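Local coordinates for protein MJ1225 (Methanocaldococcus jannaschii, PDB 3KH5) that is of unknown function but binds AMP and ADP, largely through CBS repeats, and is a putative archaeal counterpart of the gamma subunit of AMP-activated protein kinase, at residues Y67-R71 and E72-R76; L242-I245 and A246-V250; G192-S196 and T197-K201. All coordinates share one frame; numbering follows the deposited sequence.

How the interactions relate
All three contacts are local, each within ten consecutive residues or fewer; none closes a loop, and they follow one another in series with no nesting or crossing. From the N terminus, interaction 1 (67-76) comes first and joins helix 68-73 to the chain that follows it, beside a surface AMP. Interaction 3 (192-201) follows in the third CBS repeat, joining strand 189-195 to helix 196-203 against a second AMP. Interaction 2 (242-250) comes last and lies wholly along helix 242-252 of the fourth repeat. Interactions 1 and 2 lie on opposite sides of the chain's centre, their own centres about 42 Å apart, while interaction 3 is about 23 and 21 Å from them, centre to centre.

Interaction 1. Residues Y67-R71 and E72-R76; sequences YNLIR and EKHER. With AMP (adenosine monophosphate), chain F.
Arg76 N donates to Ile70 O at 2.8 Å with a nearly straight N-H (164°), so the chain leaving the helix folds back onto its last turn. One turn earlier Glu72 N donates to Asn68 O at 3.1 Å. Between them His74 N offers weak bonds to both Leu69 O and Ile70 O, the reach to Leu69 fitting the widened, pi-type turn. The reversal passes through Glu75 and Arg76, both with positive phi. His74 turns its ring edge to Leu69 O, CD2 lying 3.2 Å away, while NE2 is hydrogen-bonded to Glu84. The AMP lies along the flank of the helix. Leu69 CD1 touches the base at N7 (3.3 Å), Asn68 CB approaches N3, and Glu72 CB meets the ribose oxygen O4'. Lys73 has CG anti to the backbone N (chi1 -173°) and stays extended, which carries it past the ribose towards the phosphate; its CD packs on Leu69 CD1 and its NZ comes within 3.6 Å of AMP O2P. With an alanine in place of Lys73, the phosphate would probably lose a nearby positive charge and the Leu69 methyl a neighbour. On another side of the turn, Tyr67 OH lies over one face of the Arg76 guanidinium, 3.7 Å from NH2. Arg71 NH2 and Arg76 NH1, of like charge, come equally near, the two guanidinium planes 76° apart. Ile70 CG2 rests on the Arg76 backbone, and its side chain also meets Phe60, Phe78 and Ala81. The arrangement is a helix C-terminus with a widened last turn, after which His74 leaves helical geometry and the chain reverses; the helix flank serves as a surface AMP site, to which Glu88 adds a hydrogen bond.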
ATOM      1  N   TYR A  67     -14.480   9.550  -1.004  1.00 37.60           N
ATOM      2  CA  TYR A  67     -15.581   9.200  -0.110  1.00 39.54           C
ATOM      3  C   TYR A  67     -16.915   9.830  -0.507  1.00 40.48           C
ATOM      4  O   TYR A  67     -17.982   9.310  -0.163  1.00 40.71           O
ATOM      5  CB  TYR A  67     -15.245   9.575   1.331  1.00 39.75           C
ATOM      6  CG  TYR A  67     -16.390   9.354   2.289  1.00 41.72           C
ATOM      7  CD1 TYR A  67     -16.828   8.065   2.591  1.00 43.21           C
ATOM      8  CD2 TYR A  67     -17.044  10.432   2.887  1.00 43.33           C
ATOM      9  CE1 TYR A  67     -17.880   7.848   3.468  1.00 44.54           C
ATOM     10  CE2 TYR A  67     -18.100  10.226   3.770  1.00 44.66           C
ATOM     11  CZ  TYR A  67     -18.514   8.932   4.053  1.00 45.22           C
ATOM     12  OH  TYR A  67     -19.558   8.716   4.923  1.00 45.89           O
ATOM     13  N   ASN A  68     -16.859  10.945  -1.228  1.00 41.81           N
ATOM     14  CA  ASN A  68     -18.087  11.623  -1.622  1.00 43.12           C
ATOM     15  C   ASN A  68     -18.905  10.880  -2.685  1.00 43.69           C
ATOM     16  O   ASN A  68     -20.050  11.253  -2.961  1.00 43.79           O
ATOM     17  CB  ASN A  68     -17.823  13.087  -1.992  1.00 43.31           C
ATOM     18  CG  ASN A  68     -18.115  14.044  -0.834  1.00 44.22           C
ATOM     19  OD1 ASN A  68     -17.932  13.706   0.340  1.00 45.02           O
ATOM     20  ND2 ASN A  68     -18.575  15.244  -1.168  1.00 44.84           N
ATOM     21  N   LEU A  69     -18.330   9.819  -3.254  1.00 44.39           N
ATOM     22  CA  LEU A  69     -19.110   8.891  -4.076  1.00 45.10           C
ATOM     23  C   LEU A  69     -20.148   8.151  -3.222  1.00 45.73           C
ATOM     24  O   LEU A  69     -21.297   7.993  -3.639  1.00 45.74           O
ATOM     25  CB  LEU A  69     -18.209   7.902  -4.832  1.00 44.93           C
ATOM     26  CG  LEU A  69     -18.887   7.041  -5.918  1.00 44.97           C
ATOM     27  CD1 LEU A  69     -19.494   7.910  -7.027  1.00 44.66           C
ATOM     28  CD2 LEU A  69     -17.896   6.037  -6.520  1.00 44.75           C
ATOM     29  N   ILE A  70     -19.736   7.709  -2.032  1.00 46.80           N
ATOM     30  CA  ILE A  70     -20.646   7.108  -1.058  1.00 47.96           C
ATOM     31  C   ILE A  70     -21.614   8.165  -0.512  1.00 49.32           C
ATOM     32  O   ILE A  70     -22.828   8.063  -0.722  1.00 49.36           O
ATOM     33  CB  ILE A  70     -19.882   6.429   0.122  1.00 47.66           C
ATOM     34  CG1 ILE A  70     -19.045   5.242  -0.374  1.00 47.09           C
ATOM     35  CG2 ILE A  70     -20.861   5.958   1.218  1.00 47.68           C
ATOM     36  CD1 ILE A  70     -17.983   4.765   0.619  1.00 45.69           C
ATOM     37  N   ARG A  71     -21.074   9.188   0.160  1.00 51.12           N
ATOM     38  CA  ARG A  71     -21.888  10.120   0.970  1.00 53.04           C
ATOM     39  C   ARG A  71     -22.897  10.960   0.174  1.00 53.79           C
ATOM     40  O   ARG A  71     -24.006  11.215   0.653  1.00 53.97           O
ATOM     41  CB  ARG A  71     -21.022  11.015   1.888  1.00 53.31           C
ATOM     42  CG  ARG A  71     -21.848  11.854   2.904  1.00 55.11           C
ATOM     43  CD  ARG A  71     -21.023  12.450   4.064  1.00 58.06           C
ATOM     44  NE  ARG A  71     -21.121  11.664   5.300  1.00 60.36           N
ATOM     45  CZ  ARG A  71     -20.372  11.855   6.389  1.00 61.61           C
ATOM     46  NH1 ARG A  71     -19.450  12.811   6.417  1.00 62.09           N
ATOM     47  NH2 ARG A  71     -20.542  11.082   7.455  1.00 62.01           N
ATOM     48  N   GLU A  72     -22.518  11.376  -1.032  1.00 54.73           N
ATOM     49  CA  GLU A  72     -23.352  12.283  -1.824  1.00 55.61           C
ATOM     50  C   GLU A  72     -24.179  11.600  -2.902  1.00 55.91           C
ATOM     51  O   GLU A  72     -25.409  11.708  -2.908  1.00 56.01           O
ATOM     52  CB  GLU A  72     -22.492  13.358  -2.480  1.00 55.73           C
ATOM     53  CG  GLU A  72     -22.004  14.428  -1.545  1.00 56.53           C
ATOM     54  CD  GLU A  72     -23.132  15.279  -1.008  1.00 57.49           C
ATOM     55  OE1 GLU A  72     -23.913  15.832  -1.815  1.00 57.82           O
ATOM     56  OE2 GLU A  72     -23.231  15.400   0.230  1.00 57.60           O
ATOM     57  N   LYS A  73     -23.505  10.924  -3.826  1.00 56.17           N
ATOM     58  CA  LYS A  73     -24.200  10.302  -4.941  1.00 56.39           C
ATOM     59  C   LYS A  73     -25.120   9.196  -4.460  1.00 56.39           C
ATOM     60  O   LYS A  73     -26.275   9.109  -4.880  1.00 56.42           O
ATOM     61  CB  LYS A  73     -23.211   9.753  -5.965  1.00 56.43           C
ATOM     62  CG  LYS A  73     -23.890   9.242  -7.218  1.00 56.92           C
ATOM     63  CD  LYS A  73     -22.909   9.060  -8.348  1.00 57.68           C
ATOM     64  CE  LYS A  73     -23.661   8.601  -9.606  1.00 58.10           C
ATOM     65  NZ  LYS A  73     -22.742   8.659 -10.792  1.00 58.37           N
ATOM     66  N   HIS A  74     -24.603   8.365  -3.565  1.00 56.40           N
ATOM     67  CA  HIS A  74     -25.323   7.184  -3.122  1.00 56.41           C
ATOM     68  C   HIS A  74     -25.822   7.315  -1.704  1.00 56.71           C
ATOM     69  O   HIS A  74     -26.152   6.321  -1.052  1.00 56.75           O
ATOM     70  CB  HIS A  74     -24.448   5.958  -3.306  1.00 56.17           C
ATOM     71  CG  HIS A  74     -24.105   5.709  -4.733  1.00 55.33           C
ATOM     72  ND1 HIS A  74     -24.916   4.977  -5.572  1.00 54.71           N
ATOM     73  CD2 HIS A  74     -23.072   6.145  -5.492  1.00 54.38           C
ATOM     74  CE1 HIS A  74     -24.383   4.947  -6.779  1.00 54.34           C
ATOM     75  NE2 HIS A  74     -23.264   5.649  -6.757  1.00 54.03           N
ATOM     76  N   GLU A  75     -25.867   8.561  -1.238  1.00 57.07           N
ATOM     77  CA  GLU A  75     -26.527   8.911   0.012  1.00 57.43           C
ATOM     78  C   GLU A  75     -26.138   7.961   1.128  1.00 57.28           C
ATOM     79  O   GLU A  75     -26.996   7.528   1.906  1.00 57.34           O
ATOM     80  CB  GLU A  75     -28.047   8.894  -0.168  1.00 57.59           C
ATOM     81  CG  GLU A  75     -28.560   9.758  -1.304  1.00 58.50           C
ATOM     82  CD  GLU A  75     -30.071   9.706  -1.442  1.00 59.63           C
ATOM     83  OE1 GLU A  75     -30.757   9.334  -0.467  1.00 59.94           O
ATOM     84  OE2 GLU A  75     -30.576  10.046  -2.534  1.00 59.93           O
ATOM     85  N   ARG A  76     -24.854   7.618   1.187  1.00 57.00           N
ATOM     86  CA  ARG A  76     -24.315   6.823   2.286  1.00 56.64           C
ATOM     87  C   ARG A  76     -24.422   5.311   2.093  1.00 55.73           C
ATOM     88  O   ARG A  76     -24.049   4.544   2.985  1.00 55.74           O
ATOM     89  CB  ARG A  76     -24.989   7.214   3.601  1.00 57.03           C
ATOM     90  CG  ARG A  76     -24.793   8.665   3.990  1.00 58.60           C
ATOM     91  CD  ARG A  76     -24.259   8.695   5.375  1.00 61.52           C
ATOM     92  NE  ARG A  76     -23.313   7.596   5.528  1.00 63.78           N
ATOM     93  CZ  ARG A  76     -22.600   7.355   6.619  1.00 65.03           C
ATOM     94  NH1 ARG A  76     -22.709   8.140   7.684  1.00 65.43           N
ATOM     95  NH2 ARG A  76     -21.769   6.324   6.644  1.00 65.48           N
TER
HETATM   96  P   AMP F1605     -23.526  13.545  -9.700  1.00 78.61           P
HETATM   97  O1P AMP F1605     -23.098  14.566 -10.684  1.00 78.81           O
HETATM   98  O2P AMP F1605     -22.769  12.125  -9.914  1.00 78.79           O
HETATM   99  O3P AMP F1605     -25.101  13.211  -9.835  1.00 78.86           O
HETATM  100  O5' AMP F1605     -23.311  13.996  -8.176  1.00 77.54           O
HETATM  101  C5' AMP F1605     -23.191  13.007  -7.159  1.00 75.39           C
HETATM  102  C4' AMP F1605     -22.599  13.586  -5.854  1.00 73.66           C
HETATM  103  O4' AMP F1605     -21.533  12.705  -5.380  1.00 72.03           O
HETATM  104  C3' AMP F1605     -21.966  14.980  -5.967  1.00 73.07           C
HETATM  105  O3' AMP F1605     -22.044  15.662  -4.704  1.00 73.45           O
HETATM  106  C2' AMP F1605     -20.518  14.670  -6.341  1.00 71.87           C
HETATM  107  O2' AMP F1605     -19.645  15.673  -5.808  1.00 71.97           O
HETATM  108  C1' AMP F1605     -20.242  13.332  -5.646  1.00 70.22           C
HETATM  109  N9  AMP F1605     -19.446  12.400  -6.487  1.00 67.00           N
HETATM  110  C8  AMP F1605     -19.852  11.793  -7.605  1.00 65.90           C
HETATM  111  N7  AMP F1605     -18.867  11.028  -8.075  1.00 64.67           N
HETATM  112  C5  AMP F1605     -17.833  11.142  -7.250  1.00 63.90           C
HETATM  113  C6  AMP F1605     -16.557  10.591  -7.220  1.00 62.88           C
HETATM  114  N6  AMP F1605     -16.164   9.751  -8.173  1.00 62.10           N
HETATM  115  N1  AMP F1605     -15.726  10.922  -6.215  1.00 62.45           N
HETATM  116  C2  AMP F1605     -16.109  11.762  -5.260  1.00 62.83           C
HETATM  117  N3  AMP F1605     -17.320  12.303  -5.261  1.00 63.77           N
HETATM  118  C4  AMP F1605     -18.200  12.013  -6.237  1.00 64.85           C

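Interaction 2. Residues L242-I245 and A246-V250; sequences LKKI and AEIMV
Two turns of helix 242-252, in the fourth CBS repeat, join Leu242-Ile245 to Ala246-Val250 through regular i to i+4 bonds. Ala246 N reaches Leu242 O at 2.8 Å, almost in line with the C=O, and Met249 N meets Ile245 O in the same manner; Glu247 N and Ile248 N bond to the carbonyls of Lys243 and Lys244. On the inward side Ile245 CG2 stands 3.7 Å from Met249 CE, the two side chains crossing at a slant. Met249 is extended beyond CG (chi2 170°, chi3 171°), which takes its methyl back to Ile245, and both side chains pack on Leu257 of strand 256-260. Ala246 faces Ile137 and Val275. Towards the outside, Lys244 and Ile248 run side by side: the lysine curls at chi4 (71°) and brings NZ to 3.6 Å from Ile248 CD1. A water donates to Lys244 O and to Glu247 OE2, both at 3.0 Å, giving that carbonyl a second donor beside Ile248 N. The helix is thus amphipathic: its apolar side packs on helices 133-140 and 272-275 and strand 256-260, while the side with Lys244 and Glu247 binds a water.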
ATOM      1  N   LEU A 242      21.452  -2.954   7.639  1.00 41.41           N
ATOM      2  CA  LEU A 242      20.506  -2.643   6.573  1.00 41.01           C
ATOM      3  C   LEU A 242      20.138  -3.900   5.805  1.00 40.91           C
ATOM      4  O   LEU A 242      18.973  -4.095   5.452  1.00 40.72           O
ATOM      5  CB  LEU A 242      21.068  -1.588   5.613  1.00 40.85           C
ATOM      6  CG  LEU A 242      20.162  -1.216   4.428  1.00 40.61           C
ATOM      7  CD1 LEU A 242      18.856  -0.570   4.898  1.00 39.99           C
ATOM      8  CD2 LEU A 242      20.886  -0.305   3.453  1.00 40.27           C
ATOM      9  N   LYS A 243      21.136  -4.747   5.554  1.00 40.81           N
ATOM     10  CA  LYS A 243      20.919  -5.987   4.814  1.00 40.75           C
ATOM     11  C   LYS A 243      19.993  -6.951   5.553  1.00 40.46           C
ATOM     12  O   LYS A 243      19.160  -7.597   4.920  1.00 40.42           O
ATOM     13  CB  LYS A 243      22.241  -6.675   4.438  1.00 40.91           C
ATOM     14  CG  LYS A 243      22.057  -7.938   3.583  1.00 41.78           C
ATOM     15  CD  LYS A 243      23.353  -8.381   2.910  1.00 43.25           C
ATOM     16  CE  LYS A 243      23.265  -9.878   2.546  1.00 44.05           C
ATOM     17  NZ  LYS A 243      24.525 -10.360   1.913  1.00 44.72           N
ATOM     18  N   LYS A 244      20.134  -7.052   6.874  1.00 40.22           N
ATOM     19  CA  LYS A 244      19.237  -7.895   7.668  1.00 40.08           C
ATOM     20  C   LYS A 244      17.795  -7.402   7.543  1.00 39.23           C
ATOM     21  O   LYS A 244      16.886  -8.188   7.256  1.00 39.07           O
ATOM     22  CB  LYS A 244      19.680  -7.944   9.137  1.00 40.49           C
ATOM     23  CG  LYS A 244      18.579  -8.390  10.114  1.00 42.30           C
ATOM     24  CD  LYS A 244      19.069  -8.330  11.559  1.00 44.94           C
ATOM     25  CE  LYS A 244      17.892  -8.294  12.533  1.00 46.27           C
ATOM     26  NZ  LYS A 244      17.167  -9.596  12.604  1.00 47.40           N
ATOM     27  N   ILE A 245      17.604  -6.098   7.745  1.00 38.26           N
ATOM     28  CA  ILE A 245      16.281  -5.482   7.636  1.00 37.19           C
ATOM     29  C   ILE A 245      15.678  -5.657   6.236  1.00 36.54           C
ATOM     30  O   ILE A 245      14.539  -6.130   6.112  1.00 36.30           O
ATOM     31  CB  ILE A 245      16.291  -3.998   8.105  1.00 37.26           C
ATOM     32  CG1 ILE A 245      16.629  -3.905   9.602  1.00 37.07           C
ATOM     33  CG2 ILE A 245      14.963  -3.303   7.799  1.00 37.02           C
ATOM     34  CD1 ILE A 245      15.829  -4.843  10.520  1.00 37.33           C
ATOM     35  N   ALA A 246      16.443  -5.310   5.197  1.00 35.72           N
ATOM     36  CA  ALA A 246      16.018  -5.511   3.803  1.00 35.11           C
ATOM     37  C   ALA A 246      15.591  -6.953   3.526  1.00 34.69           C
ATOM     38  O   ALA A 246      14.588  -7.188   2.846  1.00 34.64           O
ATOM     39  CB  ALA A 246      17.120  -5.088   2.839  1.00 35.18           C
ATOM     40  N   GLU A 247      16.348  -7.909   4.059  1.00 34.15           N
ATOM     41  CA  GLU A 247      16.035  -9.325   3.878  1.00 33.76           C
ATOM     42  C   GLU A 247      14.724  -9.726   4.559  1.00 33.12           C
ATOM     43  O   GLU A 247      13.928 -10.474   3.988  1.00 32.91           O
ATOM     44  CB  GLU A 247      17.186 -10.192   4.384  1.00 33.97           C
ATOM     45  CG  GLU A 247      16.987 -11.690   4.181  1.00 35.28           C
ATOM     46  CD  GLU A 247      18.185 -12.500   4.639  1.00 37.03           C
ATOM     47  OE1 GLU A 247      18.569 -13.446   3.921  1.00 37.95           O
ATOM     48  OE2 GLU A 247      18.754 -12.186   5.709  1.00 37.69           O
ATOM     49  N   ILE A 248      14.512  -9.231   5.780  1.00 32.75           N
ATOM     50  CA  ILE A 248      13.257  -9.460   6.497  1.00 32.62           C
ATOM     51  C   ILE A 248      12.044  -8.978   5.689  1.00 32.54           C
ATOM     52  O   ILE A 248      11.056  -9.701   5.576  1.00 32.45           O
ATOM     53  CB  ILE A 248      13.285  -8.833   7.916  1.00 32.67           C
ATOM     54  CG1 ILE A 248      14.145  -9.701   8.847  1.00 32.98           C
ATOM     55  CG2 ILE A 248      11.869  -8.719   8.502  1.00 32.69           C
ATOM     56  CD1 ILE A 248      14.787  -8.916   9.983  1.00 33.49           C
ATOM     57  N   MET A 249      12.132  -7.777   5.115  1.00 32.53           N
ATOM     58  CA  MET A 249      11.035  -7.204   4.317  1.00 32.71           C
ATOM     59  C   MET A 249      10.682  -8.081   3.121  1.00 32.75           C
ATOM     60  O   MET A 249       9.522  -8.444   2.906  1.00 32.72           O
ATOM     61  CB  MET A 249      11.414  -5.806   3.810  1.00 32.89           C
ATOM     62  CG  MET A 249      11.600  -4.755   4.892  1.00 33.30           C
ATOM     63  SD  MET A 249      12.316  -3.236   4.235  1.00 35.29           S
ATOM     64  CE  MET A 249      12.159  -2.149   5.650  1.00 34.47           C
ATOM     65  N   VAL A 250      11.713  -8.425   2.366  1.00 32.98           N
ATOM     66  CA  VAL A 250      11.591  -9.096   1.091  1.00 33.34           C
ATOM     67  C   VAL A 250      11.168 -10.575   1.219  1.00 33.16           C
ATOM     68  O   VAL A 250      10.474 -11.104   0.342  1.00 33.33           O
ATOM     69  CB  VAL A 250      12.925  -8.882   0.319  1.00 33.54           C
ATOM     70  CG1 VAL A 250      13.410 -10.178  -0.462  1.00 33.81           C
ATOM     71  CG2 VAL A 250      12.846  -7.665  -0.609  1.00 33.83           C
TER
HETATM   72  O   HOH W   1      17.255 -11.029   8.016  1.00 39.43           O

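Interaction 3. Residues G192-S196 and T197-K201; sequences GIITS and TDFIK. With AMP (adenosine monophosphate), chain C.
Asp198 begins its path with CB 3.3 Å from Thr195 O and against the Ile194 methyl CD1. Its CG lies anti to the carbonyl carbon (chi1 -66°), which turns the carboxylate back over the preceding strand end and towards the AMP ribose. OD1 accepts from AMP O3' at 2.8 Å. OD2 is gripped twice: Thr195 N donates at 2.8 Å on the anti side, 21° out of the carboxylate plane, and AMP O2' donates at 3.0 Å. One carboxylate thus holds both ribose hydroxyls, while the strand's own backbone N-H helps fix its rotation. Thr195 stands at the N-cap: its OG1 donates to AMP O2P at 3.0 Å and accepts a weak bond from Thr197 N, and Asp198 N gives a weak bond to Thr195 O. Thr195 and Asp198 form a capping box. Thr197 OG1 adds a weak bond to the same phosphate oxygen. Behind this polar face, Ile194 CG1 packs on Phe199 CE1 at 3.5 Å, the side chains crossing at about a right angle, and both meet Met174, Met225 and Ile228. Ser196 OG bonds to Ser54 OG. The N-to-C directions of strand 192-195 and helix 197-201 make an angle of 72°. The run Gly192 to Asp198 fits the G-h-x-(S/T)-x-x-D signature with which CBS domains bind the ribose and phosphate of adenine nucleotides.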
ATOM      1  N   GLY A 192       1.020  -1.801  18.534  1.00 38.02           N
ATOM      2  CA  GLY A 192       0.525  -2.479  17.343  1.00 35.86           C
ATOM      3  C   GLY A 192       0.906  -1.790  16.044  1.00 34.36           C
ATOM      4  O   GLY A 192       1.653  -0.811  16.037  1.00 34.25           O
ATOM      5  N   ILE A 193       0.394  -2.322  14.940  1.00 33.08           N
ATOM      6  CA  ILE A 193       0.530  -1.702  13.624  1.00 31.77           C
ATOM      7  C   ILE A 193      -0.791  -1.880  12.866  1.00 31.42           C
ATOM      8  O   ILE A 193      -1.486  -2.884  13.039  1.00 31.23           O
ATOM      9  CB  ILE A 193       1.736  -2.287  12.826  1.00 31.64           C
ATOM     10  CG1 ILE A 193       2.099  -1.398  11.622  1.00 31.22           C
ATOM     11  CG2 ILE A 193       1.485  -3.749  12.417  1.00 30.94           C
ATOM     12  CD1 ILE A 193       3.481  -1.677  11.019  1.00 31.24           C
ATOM     13  N   ILE A 194      -1.136  -0.891  12.050  1.00 31.06           N
ATOM     14  CA  ILE A 194      -2.340  -0.932  11.228  1.00 30.74           C
ATOM     15  C   ILE A 194      -1.967  -0.467   9.813  1.00 30.62           C
ATOM     16  O   ILE A 194      -1.222   0.509   9.655  1.00 30.32           O
ATOM     17  CB  ILE A 194      -3.485  -0.074  11.863  1.00 30.78           C
ATOM     18  CG1 ILE A 194      -4.825  -0.329  11.161  1.00 30.94           C
ATOM     19  CG2 ILE A 194      -3.145   1.420  11.874  1.00 30.63           C
ATOM     20  CD1 ILE A 194      -5.507  -1.619  11.593  1.00 31.33           C
ATOM     21  N   THR A 195      -2.448  -1.185   8.794  1.00 30.55           N
ATOM     22  CA  THR A 195      -2.154  -0.843   7.393  1.00 30.67           C
ATOM     23  C   THR A 195      -3.441  -0.756   6.564  1.00 30.72           C
ATOM     24  O   THR A 195      -4.494  -1.203   7.015  1.00 30.27           O
ATOM     25  CB  THR A 195      -1.150  -1.836   6.727  1.00 30.66           C
ATOM     26  OG1 THR A 195      -1.816  -3.057   6.381  1.00 31.35           O
ATOM     27  CG2 THR A 195       0.040  -2.137   7.647  1.00 30.43           C
ATOM     28  N   SER A 196      -3.357  -0.185   5.361  1.00 30.97           N
ATOM     29  CA  SER A 196      -4.521  -0.081   4.467  1.00 31.25           C
ATOM     30  C   SER A 196      -5.128  -1.450   4.122  1.00 31.62           C
ATOM     31  O   SER A 196      -6.334  -1.563   3.885  1.00 31.77           O
ATOM     32  CB  SER A 196      -4.161   0.676   3.188  1.00 31.29           C
ATOM     33  OG  SER A 196      -3.131   0.018   2.468  1.00 31.10           O
ATOM     34  N   THR A 197      -4.276  -2.478   4.112  1.00 31.96           N
ATOM     35  CA  THR A 197      -4.652  -3.879   3.867  1.00 32.63           C
ATOM     36  C   THR A 197      -5.643  -4.404   4.917  1.00 32.85           C
ATOM     37  O   THR A 197      -6.606  -5.111   4.586  1.00 32.79           O
ATOM     38  CB  THR A 197      -3.375  -4.775   3.818  1.00 32.58           C
ATOM     39  OG1 THR A 197      -2.681  -4.553   2.582  1.00 33.38           O
ATOM     40  CG2 THR A 197      -3.714  -6.253   3.931  1.00 33.02           C
ATOM     41  N   ASP A 198      -5.396  -4.043   6.176  1.00 33.44           N
ATOM     42  CA  ASP A 198      -6.297  -4.362   7.285  1.00 34.20           C
ATOM     43  C   ASP A 198      -7.699  -3.812   7.044  1.00 35.19           C
ATOM     44  O   ASP A 198      -8.694  -4.450   7.400  1.00 35.15           O
ATOM     45  CB  ASP A 198      -5.742  -3.792   8.595  1.00 33.92           C
ATOM     46  CG  ASP A 198      -4.452  -4.464   9.022  1.00 33.40           C
ATOM     47  OD1 ASP A 198      -4.388  -5.710   8.994  1.00 33.91           O
ATOM     48  OD2 ASP A 198      -3.498  -3.747   9.395  1.00 31.71           O
ATOM     49  N   PHE A 199      -7.769  -2.627   6.440  1.00 36.52           N
ATOM     50  CA  PHE A 199      -9.048  -1.998   6.139  1.00 38.09           C
ATOM     51  C   PHE A 199      -9.807  -2.770   5.030  1.00 39.33           C
ATOM     52  O   PHE A 199     -11.038  -2.923   5.125  1.00 39.55           O
ATOM     53  CB  PHE A 199      -8.892  -0.482   5.855  1.00 37.94           C
ATOM     54  CG  PHE A 199      -8.407   0.341   7.057  1.00 38.21           C
ATOM     55  CD1 PHE A 199      -8.223  -0.244   8.314  1.00 38.60           C
ATOM     56  CD2 PHE A 199      -8.167   1.712   6.928  1.00 38.44           C
ATOM     57  CE1 PHE A 199      -7.786   0.513   9.409  1.00 38.44           C
ATOM     58  CE2 PHE A 199      -7.733   2.478   8.023  1.00 38.29           C
ATOM     59  CZ  PHE A 199      -7.543   1.873   9.262  1.00 38.56           C
ATOM     60  N   ILE A 200      -9.081  -3.285   4.023  1.00 41.10           N
ATOM     61  CA  ILE A 200      -9.687  -4.140   2.977  1.00 42.83           C
ATOM     62  C   ILE A 200     -10.174  -5.470   3.544  1.00 43.82           C
ATOM     63  O   ILE A 200     -11.259  -5.959   3.182  1.00 44.10           O
ATOM     64  CB  ILE A 200      -8.705  -4.533   1.827  1.00 42.91           C
ATOM     65  CG1 ILE A 200      -7.826  -3.347   1.354  1.00 43.19           C
ATOM     66  CG2 ILE A 200      -9.487  -5.122   0.618  1.00 43.10           C
ATOM     67  CD1 ILE A 200      -8.614  -2.204   0.739  1.00 43.64           C
ATOM     68  N   LYS A 201      -9.350  -6.070   4.402  1.00 44.91           N
ATOM     69  CA  LYS A 201      -9.659  -7.354   5.021  1.00 46.02           C
ATOM     70  C   LYS A 201     -10.905  -7.252   5.888  1.00 46.70           C
ATOM     71  O   LYS A 201     -11.713  -8.183   5.932  1.00 46.76           O
ATOM     72  CB  LYS A 201      -8.485  -7.845   5.866  1.00 46.04           C
ATOM     73  CG  LYS A 201      -7.285  -8.342   5.075  1.00 46.84           C
ATOM     74  CD  LYS A 201      -6.146  -8.678   6.026  1.00 48.13           C
ATOM     75  CE  LYS A 201      -5.093  -9.551   5.362  1.00 48.88           C
ATOM     76  NZ  LYS A 201      -3.944  -9.811   6.278  1.00 49.44           N
TER
HETATM   77  P   AMP C 282       0.863  -4.666   4.068  1.00 51.11           P
HETATM   78  O1P AMP C 282       0.740  -5.383   2.772  1.00 51.58           O
HETATM   79  O2P AMP C 282       0.037  -3.278   4.045  1.00 51.23           O
HETATM   80  O3P AMP C 282       2.392  -4.239   4.394  1.00 51.12           O
HETATM   81  O5' AMP C 282       0.312  -5.492   5.327  1.00 49.83           O
HETATM   82  C5' AMP C 282      -0.149  -6.863   5.244  1.00 47.18           C
HETATM   83  C4' AMP C 282      -0.329  -7.432   6.653  1.00 44.98           C
HETATM   84  O4' AMP C 282       0.992  -7.371   7.265  1.00 43.42           O
HETATM   85  C3' AMP C 282      -1.247  -6.470   7.430  1.00 44.30           C
HETATM   86  O3' AMP C 282      -2.146  -7.205   8.286  1.00 44.98           O
HETATM   87  C2' AMP C 282      -0.266  -5.661   8.276  1.00 43.00           C
HETATM   88  O2' AMP C 282      -0.875  -5.281   9.516  1.00 43.01           O
HETATM   89  C1' AMP C 282       0.872  -6.660   8.508  1.00 41.73           C
HETATM   90  N9  AMP C 282       2.175  -5.991   8.790  1.00 39.34           N
HETATM   91  C8  AMP C 282       2.749  -5.017   8.076  1.00 38.26           C
HETATM   92  N7  AMP C 282       3.908  -4.670   8.635  1.00 37.07           N
HETATM   93  C5  AMP C 282       4.070  -5.429   9.713  1.00 36.71           C
HETATM   94  C6  AMP C 282       5.066  -5.522  10.673  1.00 36.16           C
HETATM   95  N6  AMP C 282       6.134  -4.730  10.609  1.00 35.47           N
HETATM   96  N1  AMP C 282       4.930  -6.424  11.663  1.00 36.38           N
HETATM   97  C2  AMP C 282       3.866  -7.221  11.734  1.00 36.23           C
HETATM   98  N3  AMP C 282       2.898  -7.156  10.830  1.00 36.57           N
HETATM   99  C4  AMP C 282       2.975  -6.274   9.814  1.00 37.74           C